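Protein induced by osmotic stress (Scheffersomyces stipitis, PDB 5YWN) probably reduces carbonyl compounds such as haloketones to alcohols with NADPH, as a Rossmann-fold reductase of the dihydroflavonol-4-reductase subfamily. Local coordinates at residues L150-E153 with Q154-H158; A99-G102 with T103-L107; V140-S143 with E144-S148. The protein carries 1 engineered substitution. All coordinates share one frame; numbering follows the deposited sequence.

Contact 1 of 3, residues L150-E153 with Q154-H158; sequences LSYE and QSKTH
A capping box between S151 and Q154 starts the short helix 152-155. S151 sits at the N-cap, and Q154, three residues on, folds its amide back over the entrance. The firm half of the box is the bond from N of S151 to OE1 of Q154, 3.0 Å long with an N-H...O angle of 173°, the donor lying in the amide plane on a lone pair of OE1. Q154 can return this way because its CG stands beside the backbone N (chi1 -59°) and the chain then runs on extended. In the other half OG of S151 accepts from N of Q154, although the modelled hydroxyl is crowded and its exact place less sure. Serine suits an N-cap because its short hydroxyl can meet a first-turn N-H that has no earlier carbonyl to bind, and glutamine has the length to answer it. L150, just before the cap, brings CD1 within 3.6 Å of OE1 of Q154, while CD2 lies 3.9 Å from CB of S155; the same leucine packs on L161 and F164 of helix 159-181. Within the single turn, S155 N donates to S151 O at 2.9 Å. Y152 O takes two donors from the same face of its plane: OG of S155 at 2.8 Å and the longer K156 N at 3.3 Å. With an alanine in place of S155, Y152 O would probably lose the shorter of these two bonds and depend more on the one from K156 N. The Y152 ring meets the aliphatic part of K156 obliquely, CE1 to CD 4.0 Å, and its OH is hydrogen-bonded to E92 on helix 91-113, where L96 also touches Y152, S155 and K156.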
loop_
_atom_site.group_PDB
_atom_site.type_symbol
_atom_site.label_atom_id
_atom_site.label_comp_id
_atom_site.label_asym_id
_atom_site.label_seq_id
_atom_site.Cartn_x
_atom_site.Cartn_y
_atom_site.Cartn_z
ATOM N N LEU A 150 -8.452 -11.589 -14.465
ATOM C CA LEU A 150 -9.803 -11.423 -14.008
ATOM C C LEU A 150 -10.559 -10.390 -14.797
ATOM O O LEU A 150 -10.080 -9.342 -15.032
ATOM C CB LEU A 150 -9.825 -11.003 -12.577
ATOM C CG LEU A 150 -11.120 -11.042 -11.794
ATOM C CD1 LEU A 150 -11.539 -12.473 -11.556
ATOM C CD2 LEU A 150 -10.836 -10.387 -10.480
ATOM N N SER A 151 -11.767 -10.743 -15.167
ATOM C CA SER A 151 -12.690 -9.869 -15.853
ATOM C C SER A 151 -13.445 -8.939 -14.938
ATOM O O SER A 151 -13.649 -9.244 -13.825
ATOM C CB SER A 151 -13.651 -10.685 -16.687
ATOM O OG SER A 151 -14.627 -11.256 -15.941
ATOM N N TYR A 152 -13.897 -7.834 -15.462
ATOM C CA TYR A 152 -14.688 -6.913 -14.704
ATOM C C TYR A 152 -15.992 -7.576 -14.234
ATOM O O TYR A 152 -16.388 -7.423 -13.134
ATOM C CB TYR A 152 -14.979 -5.665 -15.505
ATOM C CG TYR A 152 -15.629 -4.531 -14.736
ATOM C CD1 TYR A 152 -16.991 -4.479 -14.541
ATOM C CD2 TYR A 152 -14.892 -3.522 -14.226
ATOM C CE1 TYR A 152 -17.571 -3.449 -13.870
ATOM C CE2 TYR A 152 -15.468 -2.486 -13.557
ATOM C CZ TYR A 152 -16.814 -2.461 -13.366
ATOM O OH TYR A 152 -17.367 -1.444 -12.671
ATOM N N GLU A 153 -16.608 -8.345 -15.093
ATOM C CA GLU A 153 -17.817 -9.043 -14.734
ATOM C C GLU A 153 -17.597 -10.050 -13.572
ATOM O O GLU A 153 -18.353 -10.086 -12.653
ATOM C CB GLU A 153 -18.414 -9.736 -15.942
ATOM C CG GLU A 153 -19.549 -10.636 -15.572
ATOM C CD GLU A 153 -20.287 -11.242 -16.748
ATOM O OE1 GLU A 153 -21.249 -11.963 -16.480
ATOM O OE2 GLU A 153 -19.905 -10.999 -17.880
ATOM N N GLN A 154 -16.522 -10.804 -13.632
ATOM C CA GLN A 154 -16.146 -11.693 -12.562
ATOM C C GLN A 154 -15.835 -10.915 -11.280
ATOM O O GLN A 154 -16.142 -11.329 -10.214
ATOM C CB GLN A 154 -14.954 -12.539 -12.930
ATOM C CG GLN A 154 -15.088 -13.421 -14.128
ATOM C CD GLN A 154 -13.779 -14.158 -14.488
ATOM O OE1 GLN A 154 -12.756 -13.574 -14.795
ATOM N NE2 GLN A 154 -13.849 -15.477 -14.453
ATOM N N SER A 155 -15.194 -9.784 -11.438
ATOM C CA SER A 155 -14.741 -9.007 -10.316
ATOM C C SER A 155 -15.881 -8.511 -9.449
ATOM O O SER A 155 -15.725 -8.397 -8.305
ATOM C CB SER A 155 -13.800 -7.927 -10.748
ATOM O OG SER A 155 -14.485 -6.828 -11.107
ATOM N N LYS A 156 -17.035 -8.293 -10.035
ATOM C CA LYS A 156 -18.226 -7.822 -9.362
ATOM C C LYS A 156 -18.832 -8.738 -8.278
ATOM O O LYS A 156 -19.482 -8.306 -7.408
ATOM C CB LYS A 156 -19.331 -7.442 -10.360
ATOM C CG LYS A 156 -19.040 -6.314 -11.291
ATOM C CD LYS A 156 -20.091 -6.147 -12.370
ATOM C CE LYS A 156 -21.362 -5.565 -11.828
ATOM N NZ LYS A 156 -22.507 -5.505 -12.750
ATOM N N THR A 157 -18.614 -10.011 -8.399
ATOM C CA THR A 157 -19.385 -10.996 -7.679
ATOM C C THR A 157 -19.294 -10.954 -6.167
ATOM O O THR A 157 -20.231 -11.225 -5.496
ATOM C CB THR A 157 -19.128 -12.390 -8.215
ATOM O OG1 THR A 157 -17.765 -12.697 -8.074
ATOM C CG2 THR A 157 -19.539 -12.452 -9.696
ATOM N N HIS A 158 -18.127 -10.623 -5.666
ATOM C CA HIS A 158 -17.931 -10.414 -4.276
ATOM C C HIS A 158 -16.707 -9.590 -3.941
ATOM O O HIS A 158 -15.863 -9.392 -4.749
ATOM C CB HIS A 158 -17.953 -11.708 -3.519
ATOM C CG HIS A 158 -16.851 -12.628 -3.860
ATOM N ND1 HIS A 158 -15.681 -12.662 -3.159
ATOM C CD2 HIS A 158 -16.758 -13.589 -4.797
ATOM C CE1 HIS A 158 -14.909 -13.607 -3.652
ATOM N NE2 HIS A 158 -15.538 -14.178 -4.651
#

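Contact 2 of 3, residues A99-G102 with T103-L107; sequences AING and TKYVL
T103 holds OG1 beside its own backbone N and opposite its carbonyl carbon (chi1 -64°), which turns the hydroxyl back along the helix to A99 O. Y105 turns its CG the same way (chi1 -56°), and its ring leans back over N101. OG1 of T103 donates to A99 O at 2.9 Å, nearly in line with the C=O bond, while T103 N reaches the same oxygen at 3.1 Å from above the carbonyl plane; one buried carbonyl is thus gripped by both the backbone and the side chain of a single residue. Threonine suits this place, since its hydroxyl is also hydrogen-bonded to NE2 of H79, and its side chain lies against Y122. All this belongs to helix 91-113, the crossover helix of a beta-alpha-beta unit in the Rossmann fold, which connects strand 74-79 with strand 119-123. At the start of the contact A99, small enough for close packing, touches S82, a residue that binds NADP(+), and its side chain is about 7 Å from the coenzyme. On another side of the helix the Y105 ring carries N101 O 3.2 Å above one face, offset toward the rim, and Y105 N donates to that oxygen at 2.9 Å. The N101 amide runs alongside the Y105 ring, its plane turned 29° from it, with ND2 of N101 3.8 Å from OH of Y105. K104 lies beside I100 and points the same way: CG and CD of K104 pass I100 O, and CE alone comes to CG2 of I100, 3.8 Å away; the exposed lysine also touches A173 of helix 159-181. V106 sets CG2 3.2 Å from O of G102 and turns to F77 on strand 74-79.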
loop_
_atom_site.group_PDB
_atom_site.type_symbol
_atom_site.label_atom_id
_atom_site.label_comp_id
_atom_site.label_asym_id
_atom_site.label_seq_id
_atom_site.Cartn_x
_atom_site.Cartn_y
_atom_site.Cartn_z
ATOM N N ALA A 99 -12.060 3.209 -7.035
ATOM C CA ALA A 99 -10.749 2.979 -7.506
ATOM C C ALA A 99 -10.540 3.399 -8.959
ATOM O O ALA A 99 -9.646 4.098 -9.246
ATOM C CB ALA A 99 -10.415 1.526 -7.342
ATOM N N ILE A 100 -11.375 2.908 -9.855
ATOM C CA ILE A 100 -11.204 3.149 -11.254
ATOM C C ILE A 100 -11.526 4.580 -11.720
ATOM O O ILE A 100 -10.736 5.205 -12.306
ATOM C CB ILE A 100 -12.041 2.149 -12.067
ATOM C CG1 ILE A 100 -11.618 0.716 -11.790
ATOM C CG2 ILE A 100 -11.941 2.428 -13.545
ATOM C CD1 ILE A 100 -12.615 -0.272 -12.270
ATOM N N ASN A 101 -12.709 5.045 -11.437
ATOM C CA ASN A 101 -13.072 6.406 -11.690
ATOM C C ASN A 101 -12.272 7.416 -10.886
ATOM O O ASN A 101 -11.818 8.357 -11.410
ATOM C CB ASN A 101 -14.556 6.613 -11.532
ATOM C CG ASN A 101 -15.338 6.130 -12.732
ATOM O OD1 ASN A 101 -14.816 5.524 -13.615
ATOM N ND2 ASN A 101 -16.574 6.391 -12.733
ATOM N N GLY A 102 -12.051 7.130 -9.633
ATOM C CA GLY A 102 -11.261 7.990 -8.816
ATOM C C GLY A 102 -9.865 8.157 -9.402
ATOM O O GLY A 102 -9.379 9.234 -9.437
ATOM N N THR A 103 -9.266 7.087 -9.865
ATOM C CA THR A 103 -7.987 7.163 -10.503
ATOM C C THR A 103 -7.987 7.948 -11.849
ATOM O O THR A 103 -7.212 8.784 -12.038
ATOM C CB THR A 103 -7.308 5.781 -10.615
ATOM O OG1 THR A 103 -7.028 5.262 -9.325
ATOM C CG2 THR A 103 -6.107 5.854 -11.371
ATOM N N LYS A 104 -8.949 7.675 -12.697
ATOM C CA LYS A 104 -9.137 8.348 -13.944
ATOM C C LYS A 104 -9.342 9.866 -13.732
ATOM O O LYS A 104 -8.770 10.654 -14.390
ATOM C CB LYS A 104 -10.385 7.758 -14.626
ATOM C CG LYS A 104 -10.207 6.408 -15.266
ATOM C CD LYS A 104 -11.373 6.026 -16.141
ATOM C CE LYS A 104 -11.269 4.612 -16.613
ATOM N NZ LYS A 104 -12.315 4.207 -17.561
ATOM N N TYR A 105 -10.159 10.228 -12.786
ATOM C CA TYR A 105 -10.417 11.613 -12.433
ATOM C C TYR A 105 -9.222 12.384 -11.792
ATOM O O TYR A 105 -9.064 13.540 -12.024
ATOM C CB TYR A 105 -11.731 11.758 -11.684
ATOM C CG TYR A 105 -12.922 11.215 -12.432
ATOM C CD1 TYR A 105 -12.839 10.865 -13.743
ATOM C CD2 TYR A 105 -14.118 11.043 -11.809
ATOM C CE1 TYR A 105 -13.919 10.377 -14.424
ATOM C CE2 TYR A 105 -15.209 10.576 -12.468
ATOM C CZ TYR A 105 -15.093 10.224 -13.771
ATOM O OH TYR A 105 -16.161 9.770 -14.411
ATOM N N VAL A 106 -8.419 11.711 -10.993
ATOM C CA VAL A 106 -7.247 12.340 -10.433
ATOM C C VAL A 106 -6.297 12.740 -11.569
ATOM O O VAL A 106 -5.850 13.813 -11.616
ATOM C CB VAL A 106 -6.501 11.386 -9.472
ATOM C CG1 VAL A 106 -5.081 11.788 -9.192
ATOM C CG2 VAL A 106 -7.218 11.294 -8.173
ATOM N N LEU A 107 -6.034 11.807 -12.450
ATOM C CA LEU A 107 -5.132 12.044 -13.508
ATOM C C LEU A 107 -5.619 13.178 -14.414
ATOM O O LEU A 107 -4.867 13.980 -14.795
ATOM C CB LEU A 107 -4.855 10.777 -14.279
ATOM C CG LEU A 107 -4.194 9.644 -13.525
ATOM C CD1 LEU A 107 -4.212 8.370 -14.327
ATOM C CD2 LEU A 107 -2.812 10.002 -13.086
#

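Contact 3 of 3, residues V140-S143 with E144-S148; sequences VVLS and EASWS
S146 closes a type I beta turn that begins at S143, and its side chain reaches back across the turn. CB of S146 stands 3.4 Å from O of S143. One bond further, OG of S146 accepts from N of S143 at 3.0 Å with an almost straight N-H...O angle of 170°. The hydroxyl gets there because it lies beside its own backbone N (chi1 -52°), on the side where the chain enters the turn; there OG of S146 also meets CA of L142 at 3.6 Å. The backbone closes the same turn in the opposite sense, S146 N donating to S143 O from well above the carbonyl plane. S143 makes an ST turn of its own: OG, set between N and the carbonyl carbon, accepts from A145 N at 3.0 Å. Serine fits both ends, its hydroxyl being short enough to reach a backbone N-H two or three residues away, and A145 between them sets only a methyl beside OG of S143. The turn lies in the loop between helices 132-135 and 152-155. R258 binds O of E144 and of S146 and makes a cation-pi contact with W147, while OE2 of E144 is hydrogen-bonded to T307. A water joins the two serines, 2.6 Å from OG of S143 and, more weakly, 3.3 Å from OG of S146.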
loop_
_atom_site.group_PDB
_atom_site.type_symbol
_atom_site.label_atom_id
_atom_site.label_comp_id
_atom_site.label_asym_id
_atom_site.label_seq_id
_atom_site.Cartn_x
_atom_site.Cartn_y
_atom_site.Cartn_z
ATOM N N VAL A 140 3.895 -20.611 -9.893
ATOM C CA VAL A 140 3.733 -19.303 -10.491
ATOM C C VAL A 140 4.911 -18.381 -10.214
ATOM O O VAL A 140 5.323 -18.223 -9.134
ATOM C CB VAL A 140 2.402 -18.665 -10.060
ATOM C CG1 VAL A 140 2.340 -17.164 -10.344
ATOM C CG2 VAL A 140 1.240 -19.404 -10.667
ATOM N N VAL A 141 5.419 -17.794 -11.259
ATOM C CA VAL A 141 6.382 -16.766 -11.167
ATOM C C VAL A 141 5.810 -15.425 -11.658
ATOM O O VAL A 141 5.612 -15.232 -12.805
ATOM C CB VAL A 141 7.629 -17.114 -11.989
ATOM C CG1 VAL A 141 8.589 -15.954 -12.085
ATOM C CG2 VAL A 141 8.295 -18.379 -11.492
ATOM N N LEU A 142 5.550 -14.528 -10.743
ATOM C CA LEU A 142 5.219 -13.179 -11.110
ATOM C C LEU A 142 6.421 -12.315 -11.439
ATOM O O LEU A 142 7.482 -12.493 -10.901
ATOM C CB LEU A 142 4.400 -12.481 -10.049
ATOM C CG LEU A 142 3.121 -13.105 -9.580
ATOM C CD1 LEU A 142 2.363 -12.234 -8.616
ATOM C CD2 LEU A 142 2.273 -13.595 -10.700
ATOM N N SER A 143 6.165 -11.348 -12.314
ATOM C CA SER A 143 7.085 -10.298 -12.718
ATOM C C SER A 143 6.398 -8.957 -12.908
ATOM O O SER A 143 5.237 -8.869 -12.816
ATOM C CB SER A 143 7.827 -10.668 -13.986
ATOM O OG SER A 143 7.101 -10.366 -15.109
ATOM N N GLU A 144 7.191 -7.941 -13.208
ATOM C CA GLU A 144 6.691 -6.640 -13.505
ATOM C C GLU A 144 5.807 -6.626 -14.762
ATOM O O GLU A 144 5.109 -5.731 -14.966
ATOM C CB GLU A 144 7.799 -5.625 -13.617
ATOM C CG GLU A 144 8.639 -5.410 -12.363
ATOM C CD GLU A 144 9.784 -6.400 -12.224
ATOM O OE1 GLU A 144 9.864 -7.271 -13.045
ATOM O OE2 GLU A 144 10.563 -6.291 -11.298
ATOM N N ALA A 145 5.944 -7.612 -15.619
ATOM C CA ALA A 145 5.114 -7.813 -16.783
ATOM C C ALA A 145 3.718 -8.448 -16.577
ATOM O O ALA A 145 2.946 -8.482 -17.468
ATOM C CB ALA A 145 5.867 -8.599 -17.812
ATOM N N SER A 146 3.472 -9.003 -15.418
ATOM C CA SER A 146 2.304 -9.780 -15.135
ATOM C C SER A 146 1.046 -8.937 -14.992
ATOM O O SER A 146 1.052 -7.964 -14.343
ATOM C CB SER A 146 2.484 -10.622 -13.868
ATOM O OG SER A 146 3.620 -11.382 -13.854
ATOM N N TRP A 147 -0.013 -9.378 -15.627
ATOM C CA TRP A 147 -1.321 -8.775 -15.531
ATOM C C TRP A 147 -2.400 -9.807 -15.184
ATOM O O TRP A 147 -2.396 -10.874 -15.686
ATOM C CB TRP A 147 -1.665 -8.013 -16.797
ATOM C CG TRP A 147 -1.006 -6.698 -16.925
ATOM C CD1 TRP A 147 0.078 -6.426 -17.634
ATOM C CD2 TRP A 147 -1.393 -5.469 -16.311
ATOM N NE1 TRP A 147 0.395 -5.123 -17.540
ATOM C CE2 TRP A 147 -0.491 -4.509 -16.718
ATOM C CE3 TRP A 147 -2.413 -5.097 -15.465
ATOM C CZ2 TRP A 147 -0.570 -3.217 -16.294
ATOM C CZ3 TRP A 147 -2.484 -3.849 -15.056
ATOM C CH2 TRP A 147 -1.574 -2.905 -15.458
ATOM N N SER A 148 -3.285 -9.443 -14.296
ATOM C CA SER A 148 -4.367 -10.292 -13.940
ATOM C C SER A 148 -5.322 -10.568 -15.090
ATOM O O SER A 148 -5.649 -9.722 -15.827
ATOM C CB SER A 148 -5.136 -9.741 -12.767
ATOM O OG SER A 148 -6.284 -10.459 -12.547
HETATM O O HOH W 1 5.603 -11.977 -16.440
#

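Along the chain contact 2 comes first, within helix 91-113; contact 3 follows in the loop after helix 132-135, and contact 1 opens after a single intervening residue, at helix 152-155. They run in series, none nested in or crossing another, and each spans neighbouring residues: contact 3 closes a tight turn, contact 1 begins a helix, and contact 2 lies along one. Contact 3 leads directly into contact 1, where OG of S148 is hydrogen-bonded to N of L150. Contact 1 returns to contact 2 in space, CE2 of Y152 packing 3.8 Å from CD1 of I100. Helix 159-181 borders all three, receiving L150, A99 and W147, so the loop region is tied to the core helices.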